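Local coordinates for CRISPR-associated protein, Cse1 family (Acidimicrobium ferrooxidans, PDB 4H3T) that probably serves as the large subunit of a type I-E CRISPR Cascade complex, which in related systems helps recognise invading DNA, at residues L215-L226 with G344-L352; Y196-A204 with R291-V301. The protein carries 1 engineered substitution. One frame throughout, in Å; residues are numbered along the deposited sequence.

Interaction 1. Residues L215-L226 with G344-L352; sequences LLNLVPWQYRNL and GVLSFVEGL
Phe348, on helix 344-350, puts its ring into the bend that 215-226 makes after helix 210-217 ends. With CG anti to the backbone N (chi1 174°), the ring reaches Val219, Pro220 and Tyr223 together. Its edge meets the face of Tyr223 in a T-shaped pair, planes at 76°. Phe348 CD1 sits 3.8 Å from Tyr223 CZ, nearer the rim than the middle. Pro220 CD closes to 3.4 Å of Phe348 CE1, while Val219 CA stands over the middle of one face and Val219 CG2 lies 4.0 Å from Phe348 CB. At another part of the edge, in the ring plane, Leu216 O comes within 3.5 Å of Phe348 CD2. Leu226 packs nearer the start of the helix: its CD2 reaches Ser347 CB at 3.6 Å and its CD1 approaches Gly344 O. Just past the helix's last turn, Leu216 CD2 meets Leu352 CD1 at 3.8 Å.

A type I beta turn, Pro220 to Tyr223, presents the tyrosine, whose hydroxyl also bonds Asp74. One water donates to both Tyr223 OH and Phe348 O, linking the tyrosine hydroxyl to the helix backbone. Behind them, Trp77 of helix 74-82 adds a second edge-to-face partner for Phe348 and touches Pro220 and Leu352. The direct contacts are thus mostly apolar, with Leu216 O facing the weakly positive ring edge and the water supplying the polar link.

Interaction 2. Residues Y196-A204 with R291-V301; sequences YLAWIGFVA and RRAARDVDPHV
The guanidinium of Arg291 lies flat on the indole of Trp199, a cation-pi stack in which CZ is 3.6 Å from the centroid of the five-membered ring and the planes are only about 18° apart. It ties the start of helix 291-297 to helix 196-199, just ahead of 202-206, an outermost strand of a three-stranded antiparallel sheet. Arg291 runs extended from CG to NE across the indole, so CD also makes a CH-pi contact over the six-membered ring. Trp199 NE1 and Arg291 NH1 are both donors and do not bond each other; their closeness comes from the stacking. Arg319 makes a further cation-pi contact with Trp199, and a glycerol, probably from the crystallisation liquor, bonds Arg291 NH2.

Deeper in, Tyr196 OH donates to Asp298 OD2 at 2.6 Å, meeting the carboxylate on its anti side with ring and carboxylate nearly coplanar. Asp298 OD1 accepts from His300 N at 3.0 Å, from above the carboxylate plane, in an Asx turn, and forms a salt bridge with Arg58. These bonds restrain the carboxylate's rotation, and Arg58 would probably favour its charged form. Ala294 CB packs 3.6 Å from Tyr196 CE1.

At the end of this turn His300 has Phe202 CE1 over one imidazole face, toward its rim, and Pro299 CG over the opposite one; Asn217 bonds NE2 and Arg58 bonds ND1, fixing the ring. Ile200 CB meets Val301 CG2 at 3.8 Å. Beside the strand, His300 O accepts from Val203 N at 3.0 Å, while Phe202 CA directs its hydrogen at the same oxygen from 3.4 Å.

Interactions 1 and 2 are both largely buried and adjoin, their centres about 14 Å apart; interaction 2 lies nearer the centre of the molecule, yet extends to the surface at Arg291. Strand 202-206 is followed, after a short linker, by helix 210-217, and the four segments alternate along the sequence. Two probable hydrogen bonds join the contacts, Asn217 OD1 to His300 NE2 and Val345 N to Pro299 O, both 2.8 Å. Val345 CG1 also packs on Val203 O. Their chemistry differs: 215-226 with 344-352 relies on apolar and aromatic packing, whereas 196-204 with 291-301 combines direct hydrogen bonds inside with a cation-pi stack toward the surface.

Interaction 1. Residues L215-L226 with G344-L352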
loop_
_atom_site.group_PDB
_atom_site.type_symbol
_atom_site.label_atom_id
_atom_site.label_comp_id
_atom_site.label_asym_id
_atom_site.label_seq_id
_atom_site.Cartn_x
_atom_site.Cartn_y
_atom_site.Cartn_z
ATOM N N LEU A 215 -15.374 -4.761 -7.339
ATOM C CA LEU A 215 -16.567 -3.933 -7.080
ATOM C C LEU A 215 -16.411 -2.988 -5.870
ATOM O O LEU A 215 -16.875 -1.840 -5.957
ATOM C CB LEU A 215 -17.790 -4.804 -6.926
ATOM C CG LEU A 215 -18.200 -5.565 -8.240
ATOM C CD1 LEU A 215 -19.395 -6.412 -8.002
ATOM C CD2 LEU A 215 -18.515 -4.611 -9.378
ATOM N N LEU A 216 -15.745 -3.408 -4.790
ATOM C CA LEU A 216 -15.457 -2.517 -3.636
ATOM C C LEU A 216 -14.612 -1.335 -4.059
ATOM O O LEU A 216 -14.667 -0.303 -3.385
ATOM C CB LEU A 216 -14.738 -3.288 -2.512
ATOM C CG LEU A 216 -15.653 -4.371 -1.869
ATOM C CD1 LEU A 216 -14.846 -5.363 -1.000
ATOM C CD2 LEU A 216 -16.735 -3.729 -1.033
ATOM N N ASN A 217 -13.787 -1.490 -5.134
ATOM C CA ASN A 217 -12.887 -0.448 -5.626
ATOM C C ASN A 217 -13.449 0.351 -6.806
ATOM O O ASN A 217 -12.847 1.388 -7.171
ATOM C CB ASN A 217 -11.534 -1.056 -6.019
ATOM C CG ASN A 217 -10.689 -1.359 -4.845
ATOM O OD1 ASN A 217 -10.023 -0.478 -4.373
ATOM N ND2 ASN A 217 -10.766 -2.562 -4.295
ATOM N N LEU A 218 -14.542 -0.122 -7.408
ATOM C CA LEU A 218 -15.169 0.533 -8.547
ATOM C C LEU A 218 -16.140 1.564 -8.044
ATOM O O LEU A 218 -17.330 1.474 -8.223
ATOM C CB LEU A 218 -15.817 -0.453 -9.498
ATOM C CG LEU A 218 -14.821 -1.266 -10.337
ATOM C CD1 LEU A 218 -15.542 -2.500 -10.887
ATOM C CD2 LEU A 218 -14.184 -0.426 -11.403
ATOM N N VAL A 219 -15.572 2.645 -7.525
ATOM C CA VAL A 219 -16.360 3.743 -7.037
ATOM C C VAL A 219 -17.178 4.335 -8.241
ATOM O O VAL A 219 -16.570 4.711 -9.285
ATOM C CB VAL A 219 -15.472 4.843 -6.387
ATOM C CG1 VAL A 219 -16.343 5.962 -5.822
ATOM C CG2 VAL A 219 -14.526 4.273 -5.317
ATOM N N PRO A 220 -18.498 4.497 -8.101
ATOM C CA PRO A 220 -19.258 5.067 -9.214
ATOM C C PRO A 220 -18.840 6.513 -9.522
ATOM O O PRO A 220 -18.464 7.263 -8.607
ATOM C CB PRO A 220 -20.704 4.954 -8.735
ATOM C CG PRO A 220 -20.706 3.743 -7.907
ATOM C CD PRO A 220 -19.417 3.946 -7.099
ATOM N N TRP A 221 -18.900 6.891 -10.828
ATOM C CA TRP A 221 -18.493 8.220 -11.308
ATOM C C TRP A 221 -19.295 9.356 -10.632
ATOM O O TRP A 221 -18.777 10.453 -10.478
ATOM C CB TRP A 221 -18.673 8.309 -12.825
ATOM C CG TRP A 221 -17.855 7.335 -13.605
ATOM C CD1 TRP A 221 -16.700 6.714 -13.220
ATOM C CD2 TRP A 221 -18.184 6.812 -14.891
ATOM N NE1 TRP A 221 -16.277 5.856 -14.202
ATOM C CE2 TRP A 221 -17.124 5.962 -15.276
ATOM C CE3 TRP A 221 -19.219 7.067 -15.807
ATOM C CZ2 TRP A 221 -17.125 5.293 -16.488
ATOM C CZ3 TRP A 221 -19.209 6.402 -17.018
ATOM C CH2 TRP A 221 -18.199 5.487 -17.321
ATOM N N GLN A 222 -20.530 9.077 -10.190
ATOM C CA GLN A 222 -21.379 10.041 -9.491
ATOM C C GLN A 222 -20.745 10.538 -8.180
ATOM O O GLN A 222 -21.061 11.627 -7.743
ATOM C CB GLN A 222 -22.737 9.380 -9.206
ATOM C CG GLN A 222 -23.859 10.244 -8.728
ATOM C CD GLN A 222 -25.081 9.407 -8.321
ATOM O OE1 GLN A 222 -25.026 8.177 -8.082
ATOM N NE2 GLN A 222 -26.166 10.083 -8.050
ATOM N N TYR A 223 -19.814 9.785 -7.569
ATOM C CA TYR A 223 -19.110 10.254 -6.372
ATOM C C TYR A 223 -18.003 11.247 -6.745
ATOM O O TYR A 223 -16.815 10.933 -6.624
ATOM C CB TYR A 223 -18.501 9.074 -5.600
ATOM C CG TYR A 223 -19.528 8.196 -4.925
ATOM C CD1 TYR A 223 -19.906 8.421 -3.606
ATOM C CD2 TYR A 223 -20.134 7.150 -5.604
ATOM C CE1 TYR A 223 -20.904 7.658 -2.997
ATOM C CE2 TYR A 223 -21.134 6.380 -5.008
ATOM C CZ TYR A 223 -21.426 6.560 -3.663
ATOM O OH TYR A 223 -22.365 5.782 -3.033
ATOM N N ARG A 224 -18.380 12.434 -7.195
ATOM C CA ARG A 224 -17.422 13.451 -7.659
ATOM C C ARG A 224 -16.513 13.948 -6.527
ATOM O O ARG A 224 -15.434 14.458 -6.782
ATOM C CB ARG A 224 -18.147 14.633 -8.300
ATOM C CG ARG A 224 -18.922 14.286 -9.583
ATOM C CD ARG A 224 -18.282 14.893 -10.820
ATOM N NE ARG A 224 -17.945 16.312 -10.631
ATOM C CZ ARG A 224 -16.954 16.968 -11.240
ATOM N NH1 ARG A 224 -16.179 16.350 -12.135
ATOM N NH2 ARG A 224 -16.732 18.251 -10.965
ATOM N N ASN A 225 -16.944 13.784 -5.296
ATOM C CA ASN A 225 -16.130 14.083 -4.106
ATOM C C ASN A 225 -15.061 13.064 -3.823
ATOM O O ASN A 225 -14.138 13.359 -3.063
ATOM C CB ASN A 225 -17.029 14.171 -2.850
ATOM C CG ASN A 225 -17.980 12.954 -2.653
ATOM O OD1 ASN A 225 -18.639 12.462 -3.623
ATOM N ND2 ASN A 225 -18.119 12.455 -1.396
ATOM N N LEU A 226 -15.201 11.830 -4.373
ATOM C CA LEU A 226 -14.296 10.723 -4.133
ATOM C C LEU A 226 -13.387 10.367 -5.309
ATOM O O LEU A 226 -12.295 9.828 -5.078
ATOM C CB LEU A 226 -15.139 9.505 -3.765
ATOM C CG LEU A 226 -16.110 9.658 -2.597
ATOM C CD1 LEU A 226 -16.714 8.285 -2.258
ATOM C CD2 LEU A 226 -15.435 10.357 -1.312
ATOM N N GLY A 344 -10.633 8.034 -0.756
ATOM C CA GLY A 344 -12.020 8.092 -1.227
ATOM C C GLY A 344 -12.676 6.725 -1.287
ATOM O O GLY A 344 -13.871 6.589 -1.094
ATOM N N VAL A 345 -11.871 5.676 -1.486
ATOM C CA VAL A 345 -12.391 4.282 -1.536
ATOM C C VAL A 345 -12.966 3.871 -0.176
ATOM O O VAL A 345 -13.966 3.136 -0.113
ATOM C CB VAL A 345 -11.332 3.263 -2.064
ATOM C CG1 VAL A 345 -10.234 2.944 -1.064
ATOM C CG2 VAL A 345 -12.034 2.000 -2.503
ATOM N N LEU A 346 -12.371 4.388 0.924
ATOM C CA LEU A 346 -12.886 4.069 2.236
ATOM C C LEU A 346 -14.225 4.781 2.506
ATOM O O LEU A 346 -15.104 4.201 3.152
ATOM C CB LEU A 346 -11.824 4.416 3.289
ATOM C CG LEU A 346 -10.507 3.574 3.183
ATOM C CD1 LEU A 346 -9.583 3.941 4.362
ATOM C CD2 LEU A 346 -10.768 2.113 3.158
ATOM N N SER A 347 -14.368 6.024 2.041
ATOM C CA SER A 347 -15.637 6.774 2.130
ATOM C C SER A 347 -16.680 6.071 1.294
ATOM O O SER A 347 -17.801 5.966 1.712
ATOM C CB SER A 347 -15.452 8.186 1.604
ATOM O OG SER A 347 -14.484 8.934 2.307
ATOM N N PHE A 348 -16.292 5.490 0.130
ATOM C CA PHE A 348 -17.274 4.738 -0.627
ATOM C C PHE A 348 -17.735 3.483 0.159
ATOM O O PHE A 348 -18.929 3.261 0.338
ATOM C CB PHE A 348 -16.691 4.315 -1.984
ATOM C CG PHE A 348 -17.617 3.423 -2.740
ATOM C CD1 PHE A 348 -18.900 3.849 -3.069
ATOM C CD2 PHE A 348 -17.220 2.149 -3.131
ATOM C CE1 PHE A 348 -19.755 3.038 -3.803
ATOM C CE2 PHE A 348 -18.103 1.305 -3.807
ATOM C CZ PHE A 348 -19.365 1.763 -4.152
ATOM N N VAL A 349 -16.763 2.668 0.629
ATOM C CA VAL A 349 -17.045 1.399 1.332
ATOM C C VAL A 349 -17.884 1.654 2.645
ATOM O O VAL A 349 -18.660 0.794 3.066
ATOM C CB VAL A 349 -15.734 0.592 1.638
ATOM C CG1 VAL A 349 -16.004 -0.615 2.554
ATOM C CG2 VAL A 349 -15.130 0.092 0.348
ATOM N N GLU A 350 -17.623 2.768 3.310
ATOM C CA GLU A 350 -18.297 3.187 4.542
ATOM C C GLU A 350 -19.825 3.146 4.355
ATOM O O GLU A 350 -20.525 2.783 5.290
ATOM C CB GLU A 350 -17.773 4.595 4.913
ATOM C CG GLU A 350 -18.416 5.361 6.037
ATOM C CD GLU A 350 -17.864 6.769 6.219
ATOM O OE1 GLU A 350 -16.729 7.071 5.759
ATOM O OE2 GLU A 350 -18.582 7.574 6.857
ATOM N N GLY A 351 -20.330 3.471 3.153
ATOM C CA GLY A 351 -21.757 3.426 2.887
ATOM C C GLY A 351 -22.335 2.102 2.413
ATOM O O GLY A 351 -23.480 2.106 1.974
ATOM N N LEU A 352 -21.606 0.965 2.498
ATOM C CA LEU A 352 -22.076 -0.341 1.965
ATOM C C LEU A 352 -22.579 -1.407 2.982
ATOM O O LEU A 352 -22.811 -2.560 2.595
ATOM C CB LEU A 352 -20.926 -0.997 1.136
ATOM C CG LEU A 352 -20.363 -0.157 0.007
ATOM C CD1 LEU A 352 -19.280 -0.901 -0.754
ATOM C CD2 LEU A 352 -21.459 0.325 -0.923
HETATM O O HOH W 1 -21.207 4.640 -0.579
#

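Interaction 2. Residues Y196-A204 with R291-V301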
loop_
_atom_site.group_PDB
_atom_site.type_symbol
_atom_site.label_atom_id
_atom_site.label_comp_id
_atom_site.label_asym_id
_atom_site.label_seq_id
_atom_site.Cartn_x
_atom_site.Cartn_y
_atom_site.Cartn_z
ATOM N N TYR A 196 4.491 7.380 -9.454
ATOM C CA TYR A 196 3.359 7.894 -8.696
ATOM C C TYR A 196 2.890 6.949 -7.553
ATOM O O TYR A 196 2.620 7.426 -6.458
ATOM C CB TYR A 196 2.220 8.182 -9.640
ATOM C CG TYR A 196 0.952 8.606 -8.921
ATOM C CD1 TYR A 196 0.768 9.911 -8.515
ATOM C CD2 TYR A 196 -0.005 7.672 -8.556
ATOM C CE1 TYR A 196 -0.402 10.309 -7.868
ATOM C CE2 TYR A 196 -1.144 8.042 -7.861
ATOM C CZ TYR A 196 -1.386 9.378 -7.598
ATOM O OH TYR A 196 -2.511 9.754 -6.896
ATOM N N LEU A 197 2.883 5.630 -7.768
ATOM C CA LEU A 197 2.523 4.688 -6.706
ATOM C C LEU A 197 3.607 4.605 -5.645
ATOM O O LEU A 197 3.282 4.323 -4.491
ATOM C CB LEU A 197 2.167 3.289 -7.223
ATOM C CG LEU A 197 0.844 3.125 -7.881
ATOM C CD1 LEU A 197 0.546 1.639 -8.145
ATOM C CD2 LEU A 197 -0.272 3.684 -6.993
ATOM N N ALA A 198 4.865 4.853 -6.020
ATOM C CA ALA A 198 5.970 4.933 -5.054
ATOM C C ALA A 198 5.791 6.209 -4.137
ATOM O O ALA A 198 6.259 6.223 -3.008
ATOM C CB ALA A 198 7.333 4.954 -5.757
ATOM N N TRP A 199 5.172 7.267 -4.665
ATOM C CA TRP A 199 4.918 8.501 -3.953
ATOM C C TRP A 199 3.710 8.430 -3.029
ATOM O O TRP A 199 3.750 8.962 -1.934
ATOM C CB TRP A 199 4.708 9.628 -4.962
ATOM C CG TRP A 199 4.491 10.958 -4.308
ATOM C CD1 TRP A 199 5.362 11.629 -3.494
ATOM C CD2 TRP A 199 3.339 11.802 -4.457
ATOM N NE1 TRP A 199 4.807 12.814 -3.108
ATOM C CE2 TRP A 199 3.546 12.928 -3.641
ATOM C CE3 TRP A 199 2.130 11.686 -5.158
ATOM C CZ2 TRP A 199 2.579 13.931 -3.487
ATOM C CZ3 TRP A 199 1.155 12.671 -4.985
ATOM C CH2 TRP A 199 1.403 13.797 -4.188
ATOM N N ILE A 200 2.601 7.873 -3.479
ATOM C CA ILE A 200 1.389 7.885 -2.633
ATOM C C ILE A 200 1.427 6.754 -1.571
ATOM O O ILE A 200 2.095 5.726 -1.733
ATOM C CB ILE A 200 0.041 7.820 -3.411
ATOM C CG1 ILE A 200 -0.125 6.531 -4.247
ATOM C CG2 ILE A 200 -0.145 9.047 -4.289
ATOM C CD1 ILE A 200 -1.509 6.117 -4.501
ATOM N N GLY A 201 0.649 6.964 -0.538
ATOM C CA GLY A 201 0.311 5.947 0.449
ATOM C C GLY A 201 -0.916 5.228 -0.098
ATOM O O GLY A 201 -1.997 5.796 -0.141
ATOM N N PHE A 202 -0.767 3.971 -0.564
ATOM C CA PHE A 202 -1.882 3.223 -1.202
ATOM C C PHE A 202 -2.690 2.442 -0.185
ATOM O O PHE A 202 -2.121 1.837 0.716
ATOM C CB PHE A 202 -1.312 2.307 -2.232
ATOM C CG PHE A 202 -2.283 1.329 -2.870
ATOM C CD1 PHE A 202 -2.998 1.670 -4.015
ATOM C CD2 PHE A 202 -2.542 0.100 -2.280
ATOM C CE1 PHE A 202 -3.927 0.774 -4.562
ATOM C CE2 PHE A 202 -3.410 -0.794 -2.849
ATOM C CZ PHE A 202 -4.116 -0.451 -3.972
ATOM N N VAL A 203 -4.009 2.513 -0.290
ATOM C CA VAL A 203 -4.927 1.758 0.535
ATOM C C VAL A 203 -6.075 1.301 -0.357
ATOM O O VAL A 203 -6.616 2.100 -1.095
ATOM C CB VAL A 203 -5.420 2.480 1.819
ATOM C CG1 VAL A 203 -6.147 3.803 1.507
ATOM C CG2 VAL A 203 -6.347 1.554 2.625
ATOM N N ALA A 204 -6.461 0.048 -0.262
ATOM C CA ALA A 204 -7.583 -0.480 -1.051
ATOM C C ALA A 204 -8.232 -1.645 -0.304
ATOM O O ALA A 204 -7.557 -2.458 0.342
ATOM C CB ALA A 204 -7.130 -0.926 -2.432
ATOM N N ARG A 291 0.347 16.583 -9.198
ATOM C CA ARG A 291 -0.002 16.128 -7.845
ATOM C C ARG A 291 -1.263 16.808 -7.288
ATOM O O ARG A 291 -2.037 16.131 -6.589
ATOM C CB ARG A 291 1.196 16.310 -6.901
ATOM C CG ARG A 291 2.381 15.406 -7.319
ATOM C CD ARG A 291 3.650 15.664 -6.521
ATOM N NE ARG A 291 4.641 14.603 -6.789
ATOM C CZ ARG A 291 5.743 14.382 -6.078
ATOM N NH1 ARG A 291 6.011 15.112 -5.011
ATOM N NH2 ARG A 291 6.575 13.420 -6.422
ATOM N N ARG A 292 -1.545 18.065 -7.715
ATOM C CA ARG A 292 -2.777 18.768 -7.324
ATOM C C ARG A 292 -3.974 18.092 -7.941
ATOM O O ARG A 292 -4.957 17.824 -7.247
ATOM C CB ARG A 292 -2.732 20.248 -7.763
ATOM C CG ARG A 292 -3.953 21.084 -7.361
ATOM C CD ARG A 292 -4.523 21.963 -8.477
ATOM N NE ARG A 292 -5.575 21.297 -9.268
ATOM C CZ ARG A 292 -5.454 20.815 -10.512
ATOM N NH1 ARG A 292 -4.288 20.898 -11.163
ATOM N NH2 ARG A 292 -6.494 20.242 -11.112
ATOM N N ALA A 293 -3.904 17.798 -9.254
ATOM C CA ALA A 293 -4.999 17.105 -9.929
ATOM C C ALA A 293 -5.187 15.668 -9.409
ATOM O O ALA A 293 -6.311 15.210 -9.352
ATOM C CB ALA A 293 -4.754 17.081 -11.438
ATOM N N ALA A 294 -4.101 14.956 -8.982
ATOM C CA ALA A 294 -4.209 13.570 -8.488
ATOM C C ALA A 294 -5.131 13.458 -7.268
ATOM O O ALA A 294 -5.854 12.468 -7.120
ATOM C CB ALA A 294 -2.808 13.029 -8.121
ATOM N N ARG A 295 -5.099 14.475 -6.392
ATOM C CA ARG A 295 -5.899 14.498 -5.182
ATOM C C ARG A 295 -7.405 14.455 -5.529
ATOM O O ARG A 295 -8.169 13.742 -4.870
ATOM C CB ARG A 295 -5.492 15.700 -4.324
ATOM C CG ARG A 295 -6.454 16.023 -3.252
ATOM C CD ARG A 295 -5.840 16.939 -2.222
ATOM N NE ARG A 295 -6.863 17.339 -1.275
ATOM C CZ ARG A 295 -7.768 18.304 -1.446
ATOM N NH1 ARG A 295 -7.794 19.020 -2.567
ATOM N NH2 ARG A 295 -8.634 18.574 -0.491
ATOM N N ASP A 296 -7.803 15.108 -6.597
ATOM C CA ASP A 296 -9.205 15.071 -7.032
ATOM C C ASP A 296 -9.589 13.746 -7.660
ATOM O O ASP A 296 -10.756 13.393 -7.657
ATOM C CB ASP A 296 -9.476 16.181 -8.057
ATOM C CG ASP A 296 -9.392 17.615 -7.490
ATOM O OD1 ASP A 296 -9.562 17.788 -6.245
ATOM O OD2 ASP A 296 -9.131 18.551 -8.282
ATOM N N VAL A 297 -8.649 13.054 -8.278
ATOM C CA VAL A 297 -8.948 11.866 -9.054
ATOM C C VAL A 297 -8.932 10.547 -8.274
ATOM O O VAL A 297 -9.776 9.684 -8.507
ATOM C CB VAL A 297 -7.922 11.787 -10.226
ATOM C CG1 VAL A 297 -8.053 10.494 -11.025
ATOM C CG2 VAL A 297 -8.052 13.006 -11.151
ATOM N N ASP A 298 -7.916 10.355 -7.458
ATOM C CA ASP A 298 -7.499 9.034 -6.986
ATOM C C ASP A 298 -8.171 8.582 -5.692
ATOM O O ASP A 298 -7.968 9.194 -4.644
ATOM C CB ASP A 298 -5.990 9.062 -6.827
ATOM C CG ASP A 298 -5.273 7.710 -6.725
ATOM O OD1 ASP A 298 -5.926 6.701 -6.367
ATOM O OD2 ASP A 298 -4.070 7.675 -6.969
ATOM N N PRO A 299 -8.899 7.454 -5.756
ATOM C CA PRO A 299 -9.582 6.958 -4.571
ATOM C C PRO A 299 -8.712 6.176 -3.591
ATOM O O PRO A 299 -9.238 5.734 -2.564
ATOM C CB PRO A 299 -10.635 6.008 -5.187
ATOM C CG PRO A 299 -9.931 5.414 -6.356
ATOM C CD PRO A 299 -9.133 6.547 -6.927
ATOM N N HIS A 300 -7.479 5.848 -3.942
ATOM C CA HIS A 300 -6.634 4.952 -3.119
ATOM C C HIS A 300 -5.614 5.683 -2.206
ATOM O O HIS A 300 -4.660 5.058 -1.733
ATOM C CB HIS A 300 -5.857 3.988 -4.016
ATOM C CG HIS A 300 -6.753 3.017 -4.733
ATOM N ND1 HIS A 300 -6.613 2.761 -6.092
ATOM C CD2 HIS A 300 -7.755 2.271 -4.242
ATOM C CE1 HIS A 300 -7.578 1.886 -6.380
ATOM N NE2 HIS A 300 -8.254 1.535 -5.270
ATOM N N VAL A 301 -5.764 6.979 -2.029
ATOM C CA VAL A 301 -4.808 7.766 -1.224
ATOM C C VAL A 301 -5.580 8.777 -0.336
ATOM O O VAL A 301 -6.444 9.470 -0.836
ATOM C CB VAL A 301 -3.752 8.440 -2.153
ATOM C CG1 VAL A 301 -4.381 9.156 -3.346
ATOM C CG2 VAL A 301 -2.784 9.390 -1.381
#